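Local coordinates for Lmo0488 protein (Listeria monocytogenes serovar 1/2a, PDB 5TED) that binds shikimate in this effector-binding domain and, as a LysR-type transcriptional regulator, activates protocatechuate biosynthesis genes, at residues Tyr11-His16 and Pro73-Glu78; Arg115-Ser120 and His175-Tyr180; Glu20-Phe25 and Ile34-Phe39. One frame throughout, in Å; residues are numbered along the deposited sequence.

Contact 1. Residues Tyr11-His16 and Pro73-Glu78; sequences YTMGAH and PLTKQE. With SKM ((3R,4S,5R)-3,4,5-trihydroxycyclohex-1-ene-1-carboxylic acid), chain D.
Thr12 and Gln77 meet at the ligand cleft of a LysR effector-binding domain, a fold of the periplasmic-binding-protein type. Here the turn after strand 4-10 faces strand 69-84. The polar link is one hydrogen bond: Gln77 NE2 donates to Thr12 OG1 over 2.9 Å, moderately bent at 151° and with the hydroxyl oxygen tilted somewhat from the amide plane. Gln77 OE1 accepts in turn from Arg177 NE, so the amide is held at both its nitrogen and its oxygen, and Thr12 is connected through it to a pocket arginine.

Van der Waals contact is carried by Met13. Its chain folds at both chi2 and chi3, which brings the thioether up to Thr75, tip to tip, with Met13 SD 4.0 Å from Thr75 CG2. Met13 CE rests beside the amide nitrogen that bonds Thr12, 3.7 Å from Gln77 NE2. Thr75 and Leu74 both face Ile179, forming a classic beta bulge where strand 69-84 pairs with strand 177-184.

Shikimate is touched by the turn itself, which is tied by Gly14 N to Tyr11 O at 3.1 Å. Shikimate O12 lies at the edge of the Tyr11 ring, in its plane, 3.6 Å from Tyr11 CD2; Tyr11 OH is hydrogen-bonded to Glu136. Because the Thr12 hydroxyl sits between the backbone N and the carbonyl carbon (chi1 60°), the methyl is directed to the ligand: Thr12 CG2 lies 3.9 Å from shikimate O11.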
loop_
_atom_site.group_PDB
_atom_site.type_symbol
_atom_site.label_atom_id
_atom_site.label_comp_id
_atom_site.label_asym_id
_atom_site.label_seq_id
_atom_site.Cartn_x
_atom_site.Cartn_y
_atom_site.Cartn_z
ATOM N N TYR A 11 -5.299 -1.568 -4.416
ATOM C CA TYR A 11 -4.732 -1.806 -3.094
ATOM C C TYR A 11 -5.747 -2.341 -2.093
ATOM O O TYR A 11 -5.424 -3.208 -1.266
ATOM C CB TYR A 11 -4.143 -0.514 -2.564
ATOM C CG TYR A 11 -3.006 0.037 -3.374
ATOM C CD1 TYR A 11 -1.752 -0.554 -3.338
ATOM C CD2 TYR A 11 -3.183 1.171 -4.161
ATOM C CE1 TYR A 11 -0.687 -0.028 -4.066
ATOM C CE2 TYR A 11 -2.123 1.709 -4.897
ATOM C CZ TYR A 11 -0.881 1.095 -4.840
ATOM O OH TYR A 11 0.183 1.612 -5.540
ATOM N N THR A 12 -6.945 -1.754 -2.055
ATOM C CA THR A 12 -7.808 -2.153 -0.946
ATOM C C THR A 12 -8.207 -3.621 -1.035
ATOM O O THR A 12 -8.732 -4.156 -0.059
ATOM C CB THR A 12 -9.068 -1.282 -0.830
ATOM O OG1 THR A 12 -9.850 -1.377 -2.023
ATOM C CG2 THR A 12 -8.705 0.192 -0.534
ATOM N N MET A 13 -7.983 -4.281 -2.169
ATOM C CA MET A 13 -8.385 -5.680 -2.260
ATOM C C MET A 13 -7.411 -6.634 -1.570
ATOM O O MET A 13 -7.750 -7.810 -1.401
ATOM C CB MET A 13 -8.568 -6.080 -3.722
ATOM C CG MET A 13 -9.673 -5.303 -4.454
ATOM S SD MET A 13 -11.372 -5.717 -3.962
ATOM C CE MET A 13 -11.659 -4.571 -2.617
ATOM N N GLY A 14 -6.233 -6.162 -1.150
ATOM C CA GLY A 14 -5.242 -7.076 -0.579
ATOM C C GLY A 14 -5.586 -7.544 0.821
ATOM O O GLY A 14 -5.318 -8.691 1.185
ATOM N N ALA A 15 -6.191 -6.669 1.622
ATOM C CA ALA A 15 -6.381 -6.975 3.041
ATOM C C ALA A 15 -7.271 -8.200 3.239
ATOM O O ALA A 15 -6.972 -9.064 4.070
ATOM C CB ALA A 15 -6.970 -5.764 3.766
ATOM N N HIS A 16 -8.384 -8.281 2.501
ATOM C CA HIS A 16 -9.392 -9.308 2.767
ATOM C C HIS A 16 -9.991 -9.966 1.531
ATOM O O HIS A 16 -10.241 -11.179 1.544
ATOM C CB HIS A 16 -10.546 -8.728 3.578
ATOM C CG HIS A 16 -10.110 -8.069 4.851
ATOM N ND1 HIS A 16 -9.731 -8.778 5.971
ATOM C CD2 HIS A 16 -9.945 -6.760 5.163
ATOM C CE1 HIS A 16 -9.362 -7.936 6.920
ATOM N NE2 HIS A 16 -9.489 -6.704 6.459
ATOM N N PRO A 73 -19.020 -7.103 -12.801
ATOM C CA PRO A 73 -19.089 -6.688 -11.394
ATOM C C PRO A 73 -18.602 -7.798 -10.471
ATOM O O PRO A 73 -18.943 -8.967 -10.647
ATOM C CB PRO A 73 -20.581 -6.379 -11.190
ATOM C CG PRO A 73 -21.286 -7.145 -12.259
ATOM C CD PRO A 73 -20.348 -7.182 -13.433
ATOM N N LEU A 74 -17.763 -7.431 -9.500
ATOM C CA LEU A 74 -17.213 -8.400 -8.554
ATOM C C LEU A 74 -17.568 -8.077 -7.113
ATOM O O LEU A 74 -18.062 -8.956 -6.400
ATOM C CB LEU A 74 -15.685 -8.501 -8.698
ATOM C CG LEU A 74 -15.002 -9.446 -7.694
ATOM C CD1 LEU A 74 -15.391 -10.902 -7.924
ATOM C CD2 LEU A 74 -13.477 -9.275 -7.766
ATOM N N THR A 75 -17.361 -6.840 -6.664
ATOM C CA THR A 75 -17.697 -6.464 -5.289
ATOM C C THR A 75 -18.016 -4.970 -5.270
ATOM O O THR A 75 -18.136 -4.333 -6.318
ATOM C CB THR A 75 -16.559 -6.856 -4.336
ATOM O OG1 THR A 75 -16.943 -6.580 -2.993
ATOM C CG2 THR A 75 -15.248 -6.107 -4.675
ATOM N N LYS A 76 -18.175 -4.407 -4.073
ATOM C CA LYS A 76 -18.521 -2.994 -3.953
ATOM C C LYS A 76 -17.947 -2.443 -2.658
ATOM O O LYS A 76 -17.554 -3.196 -1.765
ATOM C CB LYS A 76 -20.032 -2.775 -3.979
ATOM C CG LYS A 76 -20.765 -3.398 -2.800
ATOM C CD LYS A 76 -22.266 -3.430 -3.068
ATOM C CE LYS A 76 -22.991 -4.223 -1.994
ATOM N NZ LYS A 76 -22.568 -3.765 -0.638
ATOM N N GLN A 77 -17.906 -1.112 -2.561
ATOM C CA GLN A 77 -17.462 -0.456 -1.336
ATOM C C GLN A 77 -18.387 0.705 -1.019
ATOM O O GLN A 77 -19.110 1.206 -1.884
ATOM C CB GLN A 77 -16.017 0.046 -1.448
ATOM C CG GLN A 77 -15.019 -1.071 -1.621
ATOM C CD GLN A 77 -13.628 -0.573 -1.888
ATOM O OE1 GLN A 77 -13.432 0.418 -2.599
ATOM N NE2 GLN A 77 -12.644 -1.258 -1.319
ATOM N N GLU A 78 -18.349 1.127 0.239
ATOM C CA GLU A 78 -19.080 2.297 0.699
ATOM C C GLU A 78 -18.095 3.455 0.837
ATOM O O GLU A 78 -17.094 3.337 1.549
ATOM C CB GLU A 78 -19.767 2.008 2.035
ATOM C CG GLU A 78 -20.488 3.202 2.644
ATOM C CD GLU A 78 -20.847 2.995 4.120
ATOM O OE1 GLU A 78 -20.599 1.885 4.657
ATOM O OE2 GLU A 78 -21.375 3.950 4.743
HETATM O O12 SKM D . -6.625 2.115 -3.431
HETATM C C8 SKM D . -6.843 3.471 -3.810
HETATM C C6 SKM D . -6.149 3.796 -4.949
HETATM O O7 SKM D . -6.379 5.152 -5.331
HETATM C C5 SKM D . -6.573 2.888 -6.263
HETATM C C4 SKM D . -8.023 2.848 -6.485
HETATM C C1 SKM D . -8.619 2.437 -7.840
HETATM O O2 SKM D . -7.887 2.492 -8.870
HETATM O O3 SKM D . -9.831 2.070 -7.919
HETATM C C10 SKM D . -9.003 3.174 -5.260
HETATM C C9 SKM D . -8.496 3.718 -4.037
HETATM O O11 SKM D . -9.167 3.131 -2.993
#

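Contact 2. Residues Arg115-Ser120 and His175-Tyr180; sequences RPLIDS and HDRFIY
The guanidinium of Arg177, whose aliphatic stem lies against Leu117, carries Ile179 on one face, CG1 standing 3.5 Å above the Arg177 guanidinium plane and offset toward its rim. Its three nitrogens are all engaged: NE with Gln77 OE1, NH1 with Ser61 OG and NH2 with shikimate O3, a carboxylate oxygen. The Arg115 guanidinium meets Asp119 one helical turn on at its edge. This grip is side-on, NE to Asp119 OD1 at 2.9 Å and Arg115 NH2 to Asp119 OD2 at 3.0 Å, the first straighter at 162° than the second at 137°. Both oxygens are approached on the syn side, so a two-bond salt bridge braces the first turn of the helix; Arg115 NH1 continues to Asp110.

Across the contact itself everything rests on Leu117. With CG anti to the backbone N (chi1 174°), its two methyls rest against successive residues of 175-177: Leu117 CD2 reaches Arg177 CB at 3.7 Å and Asp176 O at 3.6 Å, while Leu117 CD1 lies 4.0 Å from His175 CB. The leucine thus lies against the stem of the arginine that holds the ligand carboxylate. The imidazole of His175 has its polar partner in Glu124, near the far end of the same helix.

Helix 115-124 packs through Ile118 on strand 104-108, whereas strand 177-184 pairs with strands 69-84 and 57-60 of the other sheet; Leu117, touching both strand 177-184 and Leu79 of strand 69-84, joins the helix to that pair of strands.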
loop_
_atom_site.group_PDB
_atom_site.type_symbol
_atom_site.label_atom_id
_atom_site.label_comp_id
_atom_site.label_asym_id
_atom_site.label_seq_id
_atom_site.Cartn_x
_atom_site.Cartn_y
_atom_site.Cartn_z
ATOM N N ARG A 115 -11.469 8.207 -8.875
ATOM C CA ARG A 115 -11.678 9.640 -9.066
ATOM C C ARG A 115 -12.889 9.989 -9.924
ATOM O O ARG A 115 -13.563 10.981 -9.627
ATOM C CB ARG A 115 -10.421 10.292 -9.645
ATOM C CG ARG A 115 -9.368 10.626 -8.577
ATOM C CD ARG A 115 -9.784 11.804 -7.704
ATOM N NE ARG A 115 -10.057 12.967 -8.538
ATOM C CZ ARG A 115 -9.102 13.686 -9.118
ATOM N NH1 ARG A 115 -7.824 13.365 -8.931
ATOM N NH2 ARG A 115 -9.425 14.718 -9.888
ATOM N N PRO A 116 -13.222 9.228 -10.978
ATOM C CA PRO A 116 -14.472 9.528 -11.705
ATOM C C PRO A 116 -15.701 9.598 -10.809
ATOM O O PRO A 116 -16.457 10.574 -10.879
ATOM C CB PRO A 116 -14.555 8.389 -12.728
ATOM C CG PRO A 116 -13.128 8.071 -13.017
ATOM C CD PRO A 116 -12.411 8.218 -11.687
ATOM N N LEU A 117 -15.918 8.592 -9.958
ATOM C CA LEU A 117 -17.044 8.631 -9.025
ATOM C C LEU A 117 -16.938 9.817 -8.073
ATOM O O LEU A 117 -17.899 10.579 -7.894
ATOM C CB LEU A 117 -17.121 7.316 -8.243
ATOM C CG LEU A 117 -18.159 7.231 -7.124
ATOM C CD1 LEU A 117 -19.547 7.572 -7.662
ATOM C CD2 LEU A 117 -18.178 5.860 -6.474
ATOM N N ILE A 118 -15.781 9.981 -7.433
ATOM C CA ILE A 118 -15.630 11.059 -6.459
ATOM C C ILE A 118 -15.872 12.411 -7.120
ATOM O O ILE A 118 -16.646 13.236 -6.618
ATOM C CB ILE A 118 -14.247 10.993 -5.781
ATOM C CG1 ILE A 118 -14.184 9.822 -4.795
ATOM C CG2 ILE A 118 -13.936 12.331 -5.087
ATOM C CD1 ILE A 118 -12.765 9.428 -4.388
ATOM N N ASP A 119 -15.213 12.665 -8.255
ATOM C CA ASP A 119 -15.408 13.948 -8.931
ATOM C C ASP A 119 -16.872 14.163 -9.301
ATOM O O ASP A 119 -17.382 15.290 -9.233
ATOM C CB ASP A 119 -14.530 14.033 -10.184
ATOM C CG ASP A 119 -13.042 14.097 -9.859
ATOM O OD1 ASP A 119 -12.685 14.276 -8.676
ATOM O OD2 ASP A 119 -12.229 13.944 -10.789
ATOM N N SER A 120 -17.566 13.102 -9.714
ATOM C CA SER A 120 -18.964 13.292 -10.082
ATOM C C SER A 120 -19.817 13.633 -8.866
ATOM O O SER A 120 -20.746 14.442 -8.975
ATOM C CB SER A 120 -19.506 12.056 -10.806
ATOM O OG SER A 120 -19.805 11.009 -9.904
ATOM N N HIS A 175 -24.168 7.224 -4.075
ATOM C CA HIS A 175 -23.925 6.490 -5.309
ATOM C C HIS A 175 -23.041 5.283 -5.015
ATOM O O HIS A 175 -22.205 5.301 -4.106
ATOM C CB HIS A 175 -23.298 7.378 -6.398
ATOM C CG HIS A 175 -24.245 8.389 -6.984
ATOM N ND1 HIS A 175 -25.142 8.080 -7.984
ATOM C CD2 HIS A 175 -24.430 9.704 -6.711
ATOM C CE1 HIS A 175 -25.839 9.158 -8.301
ATOM N NE2 HIS A 175 -25.425 10.158 -7.544
ATOM N N ASP A 176 -23.237 4.236 -5.809
ATOM C CA ASP A 176 -22.578 2.961 -5.590
ATOM C C ASP A 176 -21.153 2.991 -6.129
ATOM O O ASP A 176 -20.885 3.558 -7.190
ATOM C CB ASP A 176 -23.380 1.843 -6.250
ATOM C CG ASP A 176 -24.797 1.769 -5.719
ATOM O OD1 ASP A 176 -24.976 1.267 -4.589
ATOM O OD2 ASP A 176 -25.722 2.235 -6.423
ATOM N N ARG A 177 -20.233 2.429 -5.359
ATOM C CA ARG A 177 -18.845 2.233 -5.772
ATOM C C ARG A 177 -18.711 0.744 -6.072
ATOM O O ARG A 177 -18.675 -0.070 -5.155
ATOM C CB ARG A 177 -17.871 2.668 -4.668
ATOM C CG ARG A 177 -16.383 2.727 -5.060
ATOM C CD ARG A 177 -15.805 1.332 -5.408
ATOM N NE ARG A 177 -14.344 1.278 -5.284
ATOM C CZ ARG A 177 -13.480 1.550 -6.263
ATOM N NH1 ARG A 177 -13.917 1.895 -7.469
ATOM N NH2 ARG A 177 -12.171 1.453 -6.038
ATOM N N PHE A 178 -18.673 0.386 -7.350
ATOM C CA PHE A 178 -18.498 -1.001 -7.754
ATOM C C PHE A 178 -17.045 -1.265 -8.126
ATOM O O PHE A 178 -16.330 -0.365 -8.578
ATOM C CB PHE A 178 -19.395 -1.356 -8.935
ATOM C CG PHE A 178 -20.845 -1.438 -8.580
ATOM C CD1 PHE A 178 -21.342 -2.514 -7.862
ATOM C CD2 PHE A 178 -21.713 -0.430 -8.960
ATOM C CE1 PHE A 178 -22.682 -2.579 -7.535
ATOM C CE2 PHE A 178 -23.051 -0.492 -8.638
ATOM C CZ PHE A 178 -23.538 -1.562 -7.926
ATOM N N ILE A 179 -16.628 -2.514 -7.927
ATOM C CA ILE A 179 -15.303 -3.001 -8.300
ATOM C C ILE A 179 -15.486 -4.203 -9.219
ATOM O O ILE A 179 -16.360 -5.048 -8.982
ATOM C CB ILE A 179 -14.480 -3.371 -7.049
ATOM C CG1 ILE A 179 -14.115 -2.100 -6.268
ATOM C CG2 ILE A 179 -13.232 -4.193 -7.430
ATOM C CD1 ILE A 179 -13.493 -2.369 -4.934
ATOM N N TYR A 180 -14.652 -4.291 -10.253
ATOM C CA TYR A 180 -14.876 -5.205 -11.364
ATOM C C TYR A 180 -13.714 -6.167 -11.531
ATOM O O TYR A 180 -12.568 -5.844 -11.220
ATOM C CB TYR A 180 -15.070 -4.433 -12.674
ATOM C CG TYR A 180 -16.283 -3.560 -12.632
ATOM C CD1 TYR A 180 -16.248 -2.320 -11.993
ATOM C CD2 TYR A 180 -17.477 -3.971 -13.208
ATOM C CE1 TYR A 180 -17.366 -1.506 -11.934
ATOM C CE2 TYR A 180 -18.612 -3.161 -13.146
ATOM C CZ TYR A 180 -18.543 -1.935 -12.511
ATOM O OH TYR A 180 -19.658 -1.131 -12.460
#

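Contact 3. Residues Glu20-Phe25 and Ile34-Phe39; sequences ELVQNF and ITFSFF
Helix 20-25 and strand 35-39 run almost exactly antiparallel, their N-to-C directions 176° apart and their axes 11.5 Å from each other at closest approach. They are the last two elements of a beta-alpha-beta crossover that begins with strand 4-10, to which strand 35-41 pairs in parallel. Val22 comes nearest Phe36 in the backbone register, and alternate residues Ile34, Phe36 and Phe38 turn toward the helix.

One methyl of Val22 touches two rings: CG2 lies over a face of Phe36, offset toward the rim and 4.3 Å from Phe36 CZ, and it is 3.8 Å from Phe38 CZ, approaching the Phe38 ring obliquely. A chi1 of -178° turns the Phe25 ring away from its own amide nitrogen, toward Ile34. There Ile34 CD1 sits at the ring's edge, 3.6 Å from Phe25 CE2, the two side chains crossing at about a right angle. Phe25 CD2 also touches Phe36 CZ at 4.0 Å, lying at the edge of the Phe36 ring. Phe196 of helix 191-208 meets both Phe25 and Phe36 edge-to-face, and Tyr149 of the second subunit packs on Val22 and Phe36.

On the helix, Glu20 O takes two bonds from opposite faces of its carbonyl plane, Asn24 N at 3.1 Å and Asn24 ND2 at 2.9 Å. No hydrogen bond or charge pair spans helix and strand: this buried seam is entirely apolar side chains, consistent with hydrophobic packing, and is continued by the dimer interface.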
loop_
_atom_site.group_PDB
_atom_site.type_symbol
_atom_site.label_atom_id
_atom_site.label_comp_id
_atom_site.label_asym_id
_atom_site.label_seq_id
_atom_site.Cartn_x
_atom_site.Cartn_y
_atom_site.Cartn_z
ATOM N N GLU A 20 -9.673 -13.920 0.632
ATOM C CA GLU A 20 -10.898 -14.714 0.728
ATOM C C GLU A 20 -11.152 -15.504 -0.550
ATOM O O GLU A 20 -11.513 -16.688 -0.504
ATOM C CB GLU A 20 -12.088 -13.802 1.031
ATOM C CG GLU A 20 -13.420 -14.584 1.299
ATOM C CD GLU A 20 -14.581 -13.677 1.735
ATOM O OE1 GLU A 20 -14.351 -12.473 1.967
ATOM O OE2 GLU A 20 -15.724 -14.172 1.856
ATOM N N LEU A 21 -10.986 -14.858 -1.703
ATOM C CA LEU A 21 -11.162 -15.532 -2.988
ATOM C C LEU A 21 -10.132 -16.640 -3.183
ATOM O O LEU A 21 -10.469 -17.756 -3.597
ATOM C CB LEU A 21 -11.051 -14.501 -4.120
ATOM C CG LEU A 21 -12.217 -13.521 -4.266
ATOM C CD1 LEU A 21 -11.873 -12.446 -5.252
ATOM C CD2 LEU A 21 -13.485 -14.264 -4.747
ATOM N N VAL A 22 -8.862 -16.348 -2.898
ATOM C CA VAL A 22 -7.800 -17.330 -3.128
ATOM C C VAL A 22 -7.953 -18.517 -2.190
ATOM O O VAL A 22 -7.813 -19.677 -2.598
ATOM C CB VAL A 22 -6.428 -16.663 -2.954
ATOM C CG1 VAL A 22 -5.347 -17.724 -2.790
ATOM C CG2 VAL A 22 -6.121 -15.761 -4.158
ATOM N N GLN A 23 -8.249 -18.252 -0.921
ATOM C CA GLN A 23 -8.401 -19.338 0.038
ATOM C C GLN A 23 -9.560 -20.254 -0.359
ATOM O O GLN A 23 -9.418 -21.482 -0.365
ATOM C CB GLN A 23 -8.587 -18.762 1.448
ATOM C CG GLN A 23 -8.472 -19.792 2.577
ATOM C CD GLN A 23 -9.727 -20.603 2.761
ATOM O OE1 GLN A 23 -10.832 -20.088 2.634
ATOM N NE2 GLN A 23 -9.565 -21.877 3.076
ATOM N N ASN A 24 -10.712 -19.674 -0.718
ATOM C CA ASN A 24 -11.863 -20.497 -1.084
ATOM C C ASN A 24 -11.642 -21.212 -2.416
ATOM O O ASN A 24 -11.982 -22.394 -2.555
ATOM C CB ASN A 24 -13.134 -19.643 -1.128
ATOM C CG ASN A 24 -13.754 -19.440 0.253
ATOM O OD1 ASN A 24 -14.486 -20.309 0.731
ATOM N ND2 ASN A 24 -13.472 -18.305 0.897
ATOM N N PHE A 25 -11.030 -20.539 -3.388
ATOM C CA PHE A 25 -10.691 -21.199 -4.648
ATOM C C PHE A 25 -9.812 -22.427 -4.429
ATOM O O PHE A 25 -10.041 -23.491 -5.026
ATOM C CB PHE A 25 -9.975 -20.191 -5.552
ATOM C CG PHE A 25 -9.597 -20.727 -6.904
ATOM C CD1 PHE A 25 -10.561 -20.919 -7.873
ATOM C CD2 PHE A 25 -8.267 -20.946 -7.235
ATOM C CE1 PHE A 25 -10.223 -21.374 -9.129
ATOM C CE2 PHE A 25 -7.916 -21.384 -8.499
ATOM C CZ PHE A 25 -8.899 -21.603 -9.450
ATOM N N ILE A 34 -2.573 -24.935 -8.815
ATOM C CA ILE A 34 -2.471 -23.642 -9.484
ATOM C C ILE A 34 -1.598 -22.712 -8.646
ATOM O O ILE A 34 -1.633 -22.753 -7.410
ATOM C CB ILE A 34 -3.876 -23.060 -9.684
ATOM C CG1 ILE A 34 -4.695 -23.976 -10.597
ATOM C CG2 ILE A 34 -3.799 -21.590 -10.194
ATOM C CD1 ILE A 34 -6.123 -23.563 -10.727
ATOM N N THR A 35 -0.783 -21.890 -9.298
ATOM C CA THR A 35 0.019 -20.926 -8.556
ATOM C C THR A 35 -0.401 -19.513 -8.937
ATOM O O THR A 35 -1.021 -19.295 -9.978
ATOM C CB THR A 35 1.514 -21.107 -8.827
ATOM O OG1 THR A 35 1.815 -20.774 -10.201
ATOM C CG2 THR A 35 1.874 -22.559 -8.579
ATOM N N PHE A 36 -0.055 -18.546 -8.085
ATOM C CA PHE A 36 -0.402 -17.150 -8.303
ATOM C C PHE A 36 0.823 -16.265 -8.121
ATOM O O PHE A 36 1.726 -16.575 -7.336
ATOM C CB PHE A 36 -1.445 -16.633 -7.313
ATOM C CG PHE A 36 -2.830 -17.171 -7.498
ATOM C CD1 PHE A 36 -3.190 -18.403 -6.978
ATOM C CD2 PHE A 36 -3.797 -16.400 -8.127
ATOM C CE1 PHE A 36 -4.487 -18.880 -7.117
ATOM C CE2 PHE A 36 -5.095 -16.865 -8.260
ATOM C CZ PHE A 36 -5.435 -18.105 -7.752
ATOM N N SER A 37 0.819 -15.135 -8.823
ATOM C CA SER A 37 1.602 -13.965 -8.448
ATOM C C SER A 37 0.643 -12.789 -8.338
ATOM O O SER A 37 -0.287 -12.677 -9.142
ATOM C CB SER A 37 2.717 -13.687 -9.451
ATOM O OG SER A 37 3.865 -14.455 -9.111
ATOM N N PHE A 38 0.801 -11.987 -7.284
ATOM C CA PHE A 38 -0.136 -10.923 -6.945
ATOM C C PHE A 38 0.520 -9.559 -7.104
ATOM O O PHE A 38 1.575 -9.305 -6.513
ATOM C CB PHE A 38 -0.627 -11.086 -5.510
ATOM C CG PHE A 38 -1.279 -12.401 -5.254
ATOM C CD1 PHE A 38 -2.524 -12.670 -5.778
ATOM C CD2 PHE A 38 -0.636 -13.375 -4.503
ATOM C CE1 PHE A 38 -3.138 -13.879 -5.550
ATOM C CE2 PHE A 38 -1.229 -14.596 -4.289
ATOM C CZ PHE A 38 -2.502 -14.842 -4.808
ATOM N N PHE A 39 -0.127 -8.674 -7.849
ATOM C CA PHE A 39 0.373 -7.326 -8.096
ATOM C C PHE A 39 -0.620 -6.300 -7.556
ATOM O O PHE A 39 -1.831 -6.526 -7.607
ATOM C CB PHE A 39 0.617 -7.137 -9.590
ATOM C CG PHE A 39 1.501 -8.199 -10.171
ATOM C CD1 PHE A 39 0.969 -9.417 -10.582
ATOM C CD2 PHE A 39 2.871 -8.005 -10.259
ATOM C CE1 PHE A 39 1.786 -10.415 -11.102
ATOM C CE2 PHE A 39 3.697 -9.007 -10.781
ATOM C CZ PHE A 39 3.152 -10.206 -11.202
#

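From the N terminus, the turn after strand 4-10 opens the long loop that contact 1 closes when strand 69-84 comes back to it. Nested inside is contact 3, a short loop that folds helix 17-26 onto strand 35-41; it begins just after the first segment of contact 1 and shares its sheet and its second-subunit neighbour. Contact 2 follows in series, its loop running from helix 115-124 to strand 177-184. None of the three loops cross. Contacts 1 and 2 touch directly, Leu74 N to Ile179 O at 2.8 Å, so their strands are neighbours in one sheet. Contacts 2 and 3 do not touch, their nearest atoms about 9 Å apart.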